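Local coordinates for periplasmic binding protein/LacI transcriptional regulator (Burkholderia multivorans, PDB 4YLE) that probably captures a simple sugar in the periplasm and delivers it to an ABC transporter for uptake, as related solute-binding proteins do, at residues 52-57 / 285-290; 44-49 / 280-285; 66-71 / 86-91; 93-98 / 292-297. All blocks are in the same frame, centred on the assembly; numbering follows the deposited sequence.

Interaction 1 (52-57 / 285-290); sequences NGAKEY and FGIDTA
Y57 and I287 do most of the bridging between helices 45-60 and 279-295, with A54 and D288 completing the contact. The two short axes pass 11.0 Å apart at 46°, so long side chains have to span the gap. The tight part lies on the inner side, where I287 reaches out with CD1 to 4.0 Å from A54 CB. I287 CG1 stands beside its backbone N and CD1 extends beyond it, which carries the chain straight across. Its other branch, CG2, comes up to the edge of the Y57 ring, a looser 4.4 Å from CE2. Both A54 and I287 are buried, and both also pack on L67 of strand 66-72.

The outer side is more open and polar. With CG anti to the backbone N (chi1 -172°), the Y57 ring is laid across the gap, and its hydroxyl donates to D288 OD1. At 2.5 Å from Y57 OH to D288 OD1 this is a very short hydrogen bond. The acceptor lies near the ring plane, while the carboxylate is turned 74° against the ring. D288 and Y57 both remain partly exposed. Two neighbouring helices resting on one face of a mainly parallel sheet are typical of the three-layer alpha/beta/alpha lobe of periplasmic binding proteins.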
loop_
_atom_site.group_PDB
_atom_site.type_symbol
_atom_site.label_atom_id
_atom_site.label_comp_id
_atom_site.label_asym_id
_atom_site.label_seq_id
_atom_site.Cartn_x
_atom_site.Cartn_y
_atom_site.Cartn_z
ATOM N N ASN A 52 13.862 -3.978 4.386
ATOM C CA ASN A 52 15.151 -3.515 4.874
ATOM C C ASN A 52 14.992 -2.884 6.250
ATOM O O ASN A 52 15.795 -3.146 7.145
ATOM C CB ASN A 52 15.790 -2.525 3.903
ATOM C CG ASN A 52 16.230 -3.186 2.621
ATOM O OD1 ASN A 52 16.548 -4.378 2.605
ATOM N ND2 ASN A 52 16.239 -2.420 1.534
ATOM N N GLY A 53 13.950 -2.079 6.419
ATOM C CA GLY A 53 13.656 -1.450 7.697
ATOM C C GLY A 53 13.458 -2.445 8.824
ATOM O O GLY A 53 13.992 -2.302 9.922
ATOM N N ALA A 54 12.664 -3.463 8.551
ATOM C CA ALA A 54 12.381 -4.505 9.526
ATOM C C ALA A 54 13.660 -5.234 9.906
ATOM O O ALA A 54 13.917 -5.491 11.078
ATOM C CB ALA A 54 11.379 -5.485 8.962
ATOM N N LYS A 55 14.458 -5.585 8.907
ATOM C CA LYS A 55 15.680 -6.334 9.142
ATOM C C LYS A 55 16.673 -5.496 9.942
ATOM O O LYS A 55 17.336 -6.008 10.855
ATOM C CB LYS A 55 16.279 -6.809 7.814
ATOM C CG LYS A 55 15.474 -7.946 7.161
ATOM C CD LYS A 55 16.234 -8.511 5.960
ATOM C CE LYS A 55 15.455 -9.597 5.231
ATOM N NZ LYS A 55 15.101 -10.740 6.118
ATOM N N GLU A 56 16.762 -4.212 9.629
ATOM C CA GLU A 56 17.640 -3.327 10.387
ATOM C C GLU A 56 17.189 -3.217 11.835
ATOM O O GLU A 56 18.012 -3.225 12.767
ATOM C CB GLU A 56 17.682 -1.977 9.720
ATOM C CG GLU A 56 18.493 -2.047 8.453
ATOM C CD GLU A 56 18.178 -0.933 7.505
ATOM O OE1 GLU A 56 17.544 0.039 7.964
ATOM O OE2 GLU A 56 18.563 -1.035 6.312
ATOM N N TYR A 57 15.887 -3.163 12.020
ATOM C CA TYR A 57 15.306 -3.139 13.356
ATOM C C TYR A 57 15.632 -4.409 14.140
ATOM O O TYR A 57 15.994 -4.333 15.308
ATOM C CB TYR A 57 13.801 -2.960 13.281
ATOM C CG TYR A 57 13.165 -2.744 14.626
ATOM C CD1 TYR A 57 13.540 -1.652 15.398
ATOM C CD2 TYR A 57 12.228 -3.615 15.129
ATOM C CE1 TYR A 57 12.987 -1.429 16.621
ATOM C CE2 TYR A 57 11.660 -3.400 16.376
ATOM C CZ TYR A 57 12.057 -2.289 17.106
ATOM O OH TYR A 57 11.532 -2.011 18.343
ATOM N N PHE A 285 6.537 -0.733 13.517
ATOM C CA PHE A 285 5.519 -0.450 14.529
ATOM C C PHE A 285 4.615 -1.680 14.603
ATOM O O PHE A 285 4.086 -2.023 15.646
ATOM C CB PHE A 285 4.704 0.802 14.188
ATOM C CG PHE A 285 5.355 2.111 14.541
ATOM C CD1 PHE A 285 6.733 2.258 14.612
ATOM C CD2 PHE A 285 4.564 3.223 14.746
ATOM C CE1 PHE A 285 7.296 3.487 14.905
ATOM C CE2 PHE A 285 5.116 4.433 15.048
ATOM C CZ PHE A 285 6.481 4.567 15.129
ATOM N N GLY A 286 4.416 -2.357 13.476
ATOM C CA GLY A 286 3.660 -3.598 13.506
ATOM C C GLY A 286 4.339 -4.643 14.382
ATOM O O GLY A 286 3.698 -5.289 15.216
ATOM N N ILE A 287 5.634 -4.843 14.145
ATOM C CA ILE A 287 6.437 -5.772 14.943
ATOM C C ILE A 287 6.384 -5.365 16.426
ATOM O O ILE A 287 6.131 -6.206 17.285
ATOM C CB ILE A 287 7.895 -5.821 14.439
ATOM C CG1 ILE A 287 7.949 -6.460 13.054
ATOM C CG2 ILE A 287 8.776 -6.615 15.412
ATOM C CD1 ILE A 287 9.248 -6.223 12.283
ATOM N N ASP A 288 6.581 -4.084 16.724
ATOM C CA ASP A 288 6.569 -3.624 18.124
ATOM C C ASP A 288 5.229 -3.901 18.792
ATOM O O ASP A 288 5.176 -4.326 19.959
ATOM C CB ASP A 288 6.877 -2.134 18.222
ATOM C CG ASP A 288 8.364 -1.833 18.294
ATOM O OD1 ASP A 288 9.173 -2.774 18.504
ATOM O OD2 ASP A 288 8.709 -0.631 18.159
ATOM N N THR A 289 4.149 -3.657 18.055
ATOM C CA THR A 289 2.806 -3.914 18.544
ATOM C C THR A 289 2.674 -5.383 18.973
ATOM O O THR A 289 2.158 -5.691 20.063
ATOM C CB THR A 289 1.747 -3.570 17.467
ATOM O OG1 THR A 289 1.772 -2.160 17.222
ATOM C CG2 THR A 289 0.356 -3.955 17.972
ATOM N N ALA A 290 3.174 -6.284 18.134
ATOM C CA ALA A 290 3.102 -7.713 18.408
ATOM C C ALA A 290 3.970 -8.080 19.616
ATOM O O ALA A 290 3.547 -8.810 20.512
ATOM C CB ALA A 290 3.528 -8.489 17.177
#

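Interaction 2 (44-49 / 280-285); sequences NEFFLT and AKQAVF
F46, near the start of helix 45-60, meets Q282 of helix 279-295, while T49 and A280 make a second touch nearby. Both are van der Waals contacts. The amide end of Q282 comes up to the edge of the phenyl ring, with NE2 4.1 Å from F46 CZ, and the amide and ring planes stand 66° apart. F46 swings its ring away from its own backbone N (chi1 -180°), which brings CZ up to the amide. A280 lays its CB 4.1 Å from T49 O, where the backbones come nearest, 6.3 Å between the CA atoms of T49 and A280. The F46 ring also places CD2 over the centre of the F47 ring, 3.5 Å above its plane.

The hydrogen bonds do not join the two segments: one caps helix 45-60, the others lead outside. N44 is the N-cap: its OD1 accepts from F46 N at 3.0 Å, the donor lying above the carbonyl plane. N44 ND2 binds E75 OE2 and an unidentified ligand, which comes within about 4 Å of the F46 side chain. Q282 NE2 is taken up by Q277 O. The touch on F46 is therefore probably van der Waals packing by an amide N-H group already engaged by Q277.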
loop_
_atom_site.group_PDB
_atom_site.type_symbol
_atom_site.label_atom_id
_atom_site.label_comp_id
_atom_site.label_asym_id
_atom_site.label_seq_id
_atom_site.Cartn_x
_atom_site.Cartn_y
_atom_site.Cartn_z
ATOM N N ASN A 44 8.274 -4.816 -5.844
ATOM C CA ASN A 44 7.892 -3.425 -5.553
ATOM C C ASN A 44 8.855 -2.836 -4.541
ATOM O O ASN A 44 8.991 -3.394 -3.440
ATOM C CB ASN A 44 6.464 -3.415 -5.009
ATOM C CG ASN A 44 5.905 -2.018 -4.772
ATOM O OD1 ASN A 44 6.620 -1.014 -4.798
ATOM N ND2 ASN A 44 4.596 -1.963 -4.549
ATOM N N GLU A 45 9.563 -1.766 -4.901
ATOM C CA GLU A 45 10.512 -1.206 -3.949
ATOM C C GLU A 45 9.900 -0.822 -2.605
ATOM O O GLU A 45 10.592 -0.785 -1.594
ATOM C CB GLU A 45 11.202 0.032 -4.490
ATOM C CG GLU A 45 12.535 0.235 -3.750
ATOM C CD GLU A 45 13.128 1.611 -3.902
ATOM O OE1 GLU A 45 14.132 1.700 -4.644
ATOM O OE2 GLU A 45 12.611 2.575 -3.260
ATOM N N PHE A 46 8.627 -0.472 -2.602
ATOM C CA PHE A 46 7.951 -0.187 -1.346
ATOM C C PHE A 46 8.199 -1.297 -0.320
ATOM O O PHE A 46 8.517 -1.041 0.848
ATOM C CB PHE A 46 6.461 -0.027 -1.593
ATOM C CG PHE A 46 5.667 0.275 -0.341
ATOM C CD1 PHE A 46 5.580 1.565 0.161
ATOM C CD2 PHE A 46 4.979 -0.736 0.312
ATOM C CE1 PHE A 46 4.838 1.830 1.314
ATOM C CE2 PHE A 46 4.230 -0.485 1.434
ATOM C CZ PHE A 46 4.164 0.800 1.953
ATOM N N PHE A 47 8.047 -2.545 -0.742
ATOM C CA PHE A 47 8.228 -3.645 0.187
ATOM C C PHE A 47 9.669 -3.979 0.424
ATOM O O PHE A 47 10.019 -4.462 1.517
ATOM C CB PHE A 47 7.416 -4.843 -0.292
ATOM C CG PHE A 47 5.955 -4.579 -0.201
ATOM C CD1 PHE A 47 5.355 -4.463 1.041
ATOM C CD2 PHE A 47 5.203 -4.357 -1.330
ATOM C CE1 PHE A 47 4.006 -4.159 1.137
ATOM C CE2 PHE A 47 3.858 -4.054 -1.239
ATOM C CZ PHE A 47 3.270 -3.935 -0.003
ATOM N N LEU A 48 10.531 -3.736 -0.566
ATOM C CA LEU A 48 11.949 -3.938 -0.323
ATOM C C LEU A 48 12.430 -2.948 0.735
ATOM O O LEU A 48 13.184 -3.327 1.629
ATOM C CB LEU A 48 12.740 -3.823 -1.615
ATOM C CG LEU A 48 12.248 -4.855 -2.642
ATOM C CD1 LEU A 48 13.093 -4.712 -3.883
ATOM C CD2 LEU A 48 12.279 -6.314 -2.125
ATOM N N THR A 49 11.927 -1.715 0.675
ATOM C CA THR A 49 12.216 -0.687 1.676
ATOM C C THR A 49 11.675 -1.087 3.046
ATOM O O THR A 49 12.343 -0.950 4.078
ATOM C CB THR A 49 11.609 0.654 1.240
ATOM O OG1 THR A 49 12.341 1.137 0.108
ATOM C CG2 THR A 49 11.683 1.696 2.359
ATOM N N ALA A 280 8.898 1.323 6.225
ATOM C CA ALA A 280 9.718 0.728 7.246
ATOM C C ALA A 280 9.032 0.972 8.587
ATOM O O ALA A 280 9.010 0.102 9.424
ATOM C CB ALA A 280 11.103 1.322 7.238
ATOM N N LYS A 281 8.515 2.180 8.790
ATOM C CA LYS A 281 7.801 2.496 10.028
ATOM C C LYS A 281 6.623 1.555 10.245
ATOM O O LYS A 281 6.429 1.073 11.342
ATOM C CB LYS A 281 7.313 3.944 10.008
ATOM C CG LYS A 281 6.522 4.340 11.269
ATOM C CD LYS A 281 5.706 5.611 11.008
ATOM C CE LYS A 281 6.491 6.828 11.254
ATOM N NZ LYS A 281 6.808 6.990 12.692
ATOM N N GLN A 282 5.847 1.288 9.192
ATOM C CA GLN A 282 4.672 0.429 9.352
ATOM C C GLN A 282 5.068 -0.944 9.835
ATOM O O GLN A 282 4.435 -1.499 10.789
ATOM C CB GLN A 282 3.885 0.324 8.069
ATOM C CG GLN A 282 3.254 1.626 7.659
ATOM C CD GLN A 282 2.369 1.451 6.467
ATOM O OE1 GLN A 282 1.496 0.596 6.461
ATOM N NE2 GLN A 282 2.563 2.289 5.450
ATOM N N ALA A 283 6.132 -1.500 9.249
ATOM C CA ALA A 283 6.561 -2.836 9.635
ATOM C C ALA A 283 7.150 -2.824 11.051
ATOM O O ALA A 283 6.898 -3.738 11.843
ATOM C CB ALA A 283 7.556 -3.379 8.677
ATOM N N VAL A 284 7.969 -1.830 11.361
ATOM C CA VAL A 284 8.582 -1.773 12.674
ATOM C C VAL A 284 7.505 -1.596 13.759
ATOM O O VAL A 284 7.539 -2.284 14.783
ATOM C CB VAL A 284 9.650 -0.648 12.770
ATOM C CG1 VAL A 284 10.099 -0.400 14.200
ATOM C CG2 VAL A 284 10.872 -1.028 11.900
ATOM N N PHE A 285 6.537 -0.733 13.517
ATOM C CA PHE A 285 5.519 -0.450 14.529
ATOM C C PHE A 285 4.615 -1.680 14.603
ATOM O O PHE A 285 4.086 -2.023 15.646
ATOM C CB PHE A 285 4.704 0.802 14.188
ATOM C CG PHE A 285 5.355 2.111 14.541
ATOM C CD1 PHE A 285 6.733 2.258 14.612
ATOM C CD2 PHE A 285 4.564 3.223 14.746
ATOM C CE1 PHE A 285 7.296 3.487 14.905
ATOM C CE2 PHE A 285 5.116 4.433 15.048
ATOM C CZ PHE A 285 6.481 4.567 15.129
#

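Interaction 3 (66-71 / 86-91); sequences DLITNG and EQMIVS
T69 OG1, gripped by E51 OE2 and K55 NZ of helix 45-60, sits on one side of strand 66-72, while its neighbours I68 and N70 point the other way, onto M88 of helix 78-90. M88 is modelled as selenomethionine, and its bent chain makes both touches. Its SE lies 4.1 Å from I68 CG2, and the methyl CE swings on to 3.7 Å from N70 OD1. I68 presents CG2, the branch anti to its backbone N, and the two side chains meet at a slant. N70 likewise comes at an angle to M88, so that the amide oxygen faces a methyl group without bonding to it.

The alternation of I68, T69 and N70 is the ordinary two-sided pattern of a strand with helices on both faces. Strand 66-72 edges the parallel part of the sheet in this Rossmann-like lobe. Helix 78-90 follows it in the chain and lies on the face opposite helix 45-60. The backbone of I68 is hydrogen-bonded to V35 and L37 of strand 34-39, which holds the strand in place beside 34-39. M88 is buried and also packs on A36 of that strand, whereas I68 and N70 are partly exposed.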
loop_
_atom_site.group_PDB
_atom_site.type_symbol
_atom_site.label_atom_id
_atom_site.label_comp_id
_atom_site.label_asym_id
_atom_site.label_seq_id
_atom_site.Cartn_x
_atom_site.Cartn_y
_atom_site.Cartn_z
ATOM N N ASP A 66 13.436 -12.811 16.894
ATOM C CA ASP A 66 13.886 -13.281 15.584
ATOM C C ASP A 66 12.829 -12.886 14.561
ATOM O O ASP A 66 11.669 -12.758 14.905
ATOM C CB ASP A 66 14.084 -14.793 15.559
ATOM C CG ASP A 66 15.284 -15.229 16.349
ATOM O OD1 ASP A 66 16.333 -14.556 16.225
ATOM O OD2 ASP A 66 15.171 -16.223 17.104
ATOM N N LEU A 67 13.239 -12.713 13.312
ATOM C CA LEU A 67 12.358 -12.158 12.267
ATOM C C LEU A 67 12.424 -13.025 11.037
ATOM O O LEU A 67 13.515 -13.326 10.567
ATOM C CB LEU A 67 12.772 -10.725 11.901
ATOM C CG LEU A 67 12.016 -10.095 10.727
ATOM C CD1 LEU A 67 10.582 -9.839 11.114
ATOM C CD2 LEU A 67 12.689 -8.801 10.211
ATOM N N ILE A 68 11.266 -13.429 10.515
ATOM C CA ILE A 68 11.199 -14.154 9.236
ATOM C C ILE A 68 10.422 -13.288 8.269
ATOM O O ILE A 68 9.289 -12.970 8.576
ATOM C CB ILE A 68 10.478 -15.521 9.371
ATOM C CG1 ILE A 68 11.097 -16.336 10.503
ATOM C CG2 ILE A 68 10.479 -16.299 8.029
ATOM C CD1 ILE A 68 12.579 -16.602 10.348
ATOM N N THR A 69 11.017 -12.909 7.134
ATOM C CA THR A 69 10.331 -12.027 6.170
ATOM C C THR A 69 9.980 -12.820 4.922
ATOM O O THR A 69 10.703 -13.730 4.519
ATOM C CB THR A 69 11.183 -10.788 5.768
ATOM O OG1 THR A 69 12.322 -11.199 5.010
ATOM C CG2 THR A 69 11.652 -10.047 6.972
ATOM N N ASN A 70 8.831 -12.510 4.330
ATOM C CA ASN A 70 8.412 -13.170 3.100
ATOM C C ASN A 70 7.530 -12.243 2.318
ATOM O O ASN A 70 6.812 -11.443 2.895
ATOM C CB ASN A 70 7.632 -14.451 3.359
ATOM C CG ASN A 70 8.518 -15.614 3.766
ATOM O OD1 ASN A 70 8.462 -16.093 4.902
ATOM N ND2 ASN A 70 9.332 -16.087 2.830
ATOM N N GLY A 71 7.560 -12.414 1.004
ATOM C CA GLY A 71 6.722 -11.645 0.101
ATOM C C GLY A 71 6.268 -12.574 -0.998
ATOM O O GLY A 71 6.602 -13.770 -0.983
ATOM N N GLU A 86 -0.024 -19.822 6.065
ATOM C CA GLU A 86 -0.196 -21.207 6.533
ATOM C C GLU A 86 1.141 -21.840 6.922
ATOM O O GLU A 86 1.239 -22.527 7.940
ATOM C CB GLU A 86 -0.912 -22.045 5.465
ATOM C CG GLU A 86 -2.330 -21.535 5.257
ATOM C CD GLU A 86 -3.236 -22.476 4.488
ATOM O OE1 GLU A 86 -2.840 -22.947 3.395
ATOM O OE2 GLU A 86 -4.364 -22.714 4.980
ATOM N N GLN A 87 2.181 -21.554 6.144
ATOM C CA GLN A 87 3.523 -22.066 6.422
ATOM C C GLN A 87 4.091 -21.428 7.700
ATOM O O GLN A 87 4.875 -22.045 8.423
ATOM C CB GLN A 87 4.415 -21.804 5.205
ATOM C CG GLN A 87 5.921 -21.948 5.403
ATOM C CD GLN A 87 6.700 -21.272 4.269
ATOM O OE1 GLN A 87 6.214 -21.173 3.132
ATOM N NE2 GLN A 87 7.901 -20.782 4.580
HETATM N N MSE A 88 3.689 -20.191 7.978
HETATM C CA MSE A 88 4.092 -19.530 9.216
HETATM C C MSE A 88 3.378 -20.165 10.414
HETATM O O MSE A 88 3.918 -20.196 11.517
HETATM C CB MSE A 88 3.795 -18.020 9.157
HETATM C CG MSE A 88 4.662 -17.252 8.171
HETATM SE SE MSE A 88 6.600 -17.471 8.426
HETATM C CE MSE A 88 7.011 -18.735 6.978
ATOM N N ILE A 89 2.163 -20.663 10.200
ATOM C CA ILE A 89 1.406 -21.274 11.296
ATOM C C ILE A 89 2.019 -22.624 11.666
ATOM O O ILE A 89 2.014 -23.000 12.837
ATOM C CB ILE A 89 -0.102 -21.449 10.947
ATOM C CG1 ILE A 89 -0.750 -20.080 10.727
ATOM C CG2 ILE A 89 -0.839 -22.178 12.066
ATOM C CD1 ILE A 89 -2.198 -20.081 10.292
ATOM N N VAL A 90 2.572 -23.344 10.690
ATOM C CA VAL A 90 3.180 -24.637 10.996
ATOM C C VAL A 90 4.519 -24.447 11.714
ATOM O O VAL A 90 4.860 -25.213 12.614
ATOM C CB VAL A 90 3.382 -25.518 9.730
ATOM C CG1 VAL A 90 2.053 -25.793 9.050
ATOM C CG2 VAL A 90 4.328 -24.873 8.751
ATOM N N SER A 91 5.267 -23.416 11.338
ATOM C CA SER A 91 6.539 -23.131 11.991
ATOM C C SER A 91 6.358 -22.581 13.407
ATOM O O SER A 91 7.334 -22.238 14.061
ATOM C CB SER A 91 7.353 -22.134 11.161
ATOM O OG SER A 91 7.759 -22.707 9.932
#

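Interaction 4 (93-98 / 292-297); sequences VDAIVL and KAIAEH
A single methyl, I294 CD1, carries the whole contact, and one of the residues it meets is an acid used for its carbon. I294 CD1 lies 3.9 Å from D94 CB and just as far from D94 O, and it is 4.0 Å from A95 CB. The isoleucine reaches that spot because CG1 is anti to the carbonyl carbon (chi1 -70°) and CD1 extends straight on from it (chi2 169°), making a thin arm from the helix to the N-terminal start of strand 95-98. D94 has its CB directed at the helix, but its carboxylate bends away from the methyl and OD2 accepts from K34 N. OD2 is thereby satisfied beside an apolar contact.

Just beyond I294 the helix ends in a Schellman motif. H297 is the C-prime residue: H297 N bonds I294 O at 3.1 Å, and R298 N reaches A293 O. The same I294 O lies over one face of the H297 imidazole. Helix 279-295 thus meets strand 95-98 at its beginning through I294, while A290 and I287, farther back along the helix, rest on A95 and V97. On the other side of the sheet, I96 packs on V85 and M88 of helix 78-90.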
loop_
_atom_site.group_PDB
_atom_site.type_symbol
_atom_site.label_atom_id
_atom_site.label_comp_id
_atom_site.label_asym_id
_atom_site.label_seq_id
_atom_site.Cartn_x
_atom_site.Cartn_y
_atom_site.Cartn_z
ATOM N N VAL A 93 5.462 -19.719 14.613
ATOM C CA VAL A 93 5.900 -18.375 14.967
ATOM C C VAL A 93 4.983 -17.864 16.074
ATOM O O VAL A 93 3.871 -18.369 16.252
ATOM C CB VAL A 93 5.866 -17.398 13.765
ATOM C CG1 VAL A 93 6.858 -17.838 12.682
ATOM C CG2 VAL A 93 4.440 -17.281 13.197
ATOM N N ASP A 94 5.444 -16.847 16.794
ATOM C CA ASP A 94 4.682 -16.263 17.893
ATOM C C ASP A 94 3.807 -15.095 17.475
ATOM O O ASP A 94 2.817 -14.773 18.133
ATOM C CB ASP A 94 5.649 -15.829 18.982
ATOM C CG ASP A 94 6.457 -16.997 19.493
ATOM O OD1 ASP A 94 5.861 -17.914 20.116
ATOM O OD2 ASP A 94 7.672 -17.011 19.225
ATOM N N ALA A 95 4.180 -14.456 16.378
ATOM C CA ALA A 95 3.387 -13.370 15.860
ATOM C C ALA A 95 3.546 -13.305 14.358
ATOM O O ALA A 95 4.568 -13.722 13.823
ATOM C CB ALA A 95 3.805 -12.046 16.500
ATOM N N ILE A 96 2.516 -12.776 13.701
ATOM C CA ILE A 96 2.523 -12.531 12.263
ATOM C C ILE A 96 2.097 -11.105 12.007
ATOM O O ILE A 96 1.057 -10.667 12.494
ATOM C CB ILE A 96 1.565 -13.467 11.505
ATOM C CG1 ILE A 96 2.049 -14.905 11.577
ATOM C CG2 ILE A 96 1.466 -13.030 10.036
ATOM C CD1 ILE A 96 1.029 -15.908 11.072
ATOM N N VAL A 97 2.919 -10.385 11.256
ATOM C CA VAL A 97 2.658 -9.021 10.867
ATOM C C VAL A 97 2.372 -9.075 9.374
ATOM O O VAL A 97 3.267 -9.404 8.600
ATOM C CB VAL A 97 3.851 -8.106 11.153
ATOM C CG1 VAL A 97 3.548 -6.701 10.723
ATOM C CG2 VAL A 97 4.204 -8.140 12.671
ATOM N N LEU A 98 1.126 -8.803 8.990
ATOM C CA LEU A 98 0.669 -9.102 7.651
ATOM C C LEU A 98 0.232 -7.832 6.919
ATOM O O LEU A 98 -0.568 -7.061 7.458
ATOM C CB LEU A 98 -0.500 -10.086 7.711
ATOM C CG LEU A 98 -1.225 -10.379 6.393
ATOM C CD1 LEU A 98 -0.322 -11.127 5.433
ATOM C CD2 LEU A 98 -2.516 -11.155 6.686
ATOM N N LYS A 292 4.946 -6.174 22.065
ATOM C CA LYS A 292 4.399 -5.598 23.285
ATOM C C LYS A 292 3.271 -6.485 23.822
ATOM O O LYS A 292 3.190 -6.774 25.029
ATOM C CB LYS A 292 3.931 -4.164 23.010
ATOM C CG LYS A 292 5.121 -3.221 22.896
ATOM C CD LYS A 292 4.714 -1.779 22.772
ATOM C CE LYS A 292 5.941 -0.875 22.804
ATOM N NZ LYS A 292 5.571 0.563 22.670
ATOM N N ALA A 293 2.432 -6.970 22.913
ATOM C CA ALA A 293 1.359 -7.880 23.286
ATOM C C ALA A 293 1.963 -9.130 23.895
ATOM O O ALA A 293 1.531 -9.581 24.953
ATOM C CB ALA A 293 0.494 -8.210 22.082
ATOM N N ILE A 294 2.993 -9.668 23.258
ATOM C CA ILE A 294 3.629 -10.898 23.744
ATOM C C ILE A 294 4.298 -10.676 25.099
ATOM O O ILE A 294 4.270 -11.565 25.976
ATOM C CB ILE A 294 4.666 -11.425 22.728
ATOM C CG1 ILE A 294 3.954 -11.950 21.482
ATOM C CG2 ILE A 294 5.561 -12.489 23.349
ATOM C CD1 ILE A 294 4.871 -12.243 20.305
ATOM N N ALA A 295 4.899 -9.502 25.276
ATOM C CA ALA A 295 5.585 -9.180 26.531
ATOM C C ALA A 295 4.605 -9.211 27.713
ATOM O O ALA A 295 4.967 -9.572 28.854
ATOM C CB ALA A 295 6.270 -7.805 26.439
ATOM N N GLU A 296 3.362 -8.839 27.439
ATOM C CA GLU A 296 2.370 -8.694 28.487
ATOM C C GLU A 296 1.410 -9.886 28.489
ATOM O O GLU A 296 0.415 -9.879 29.214
ATOM C CB GLU A 296 1.600 -7.375 28.322
ATOM C CG GLU A 296 2.461 -6.093 28.529
ATOM C CD GLU A 296 1.656 -4.809 28.435
ATOM O OE1 GLU A 296 0.465 -4.871 28.057
ATOM O OE2 GLU A 296 2.207 -3.731 28.735
ATOM N N HIS A 297 1.732 -10.904 27.694
ATOM C CA HIS A 297 0.910 -12.107 27.570
ATOM C C HIS A 297 -0.550 -11.795 27.240
ATOM O O HIS A 297 -1.468 -12.454 27.758
ATOM C CB HIS A 297 0.988 -12.934 28.858
ATOM C CG HIS A 297 2.373 -13.402 29.186
ATOM N ND1 HIS A 297 2.936 -14.517 28.603
ATOM C CD2 HIS A 297 3.312 -12.898 30.024
ATOM C CE1 HIS A 297 4.161 -14.684 29.073
ATOM N NE2 HIS A 297 4.414 -13.714 29.934
#

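Interactions 1 and 2 join the same pair of helices, 45-60 and 279-295, and share F285. Interaction 2 lies nearer the ligand and about 10 Å from the centre of the chain, against about 17 Å for interaction 1, measured between centres. Interactions 3 and 4 are more peripheral, at about 21 and 23 Å; the latter sits at the outer end of helix 279-295. Interaction 3 is on the far face of the sheet, yet its M88 touches V93 and I96 of interaction 4. All four mix buried with partly exposed residues. Interaction 1 alone has a hydrogen bond between its segments. The others rest on packing: ring edge against amide, selenium and methyl, one isoleucine tip.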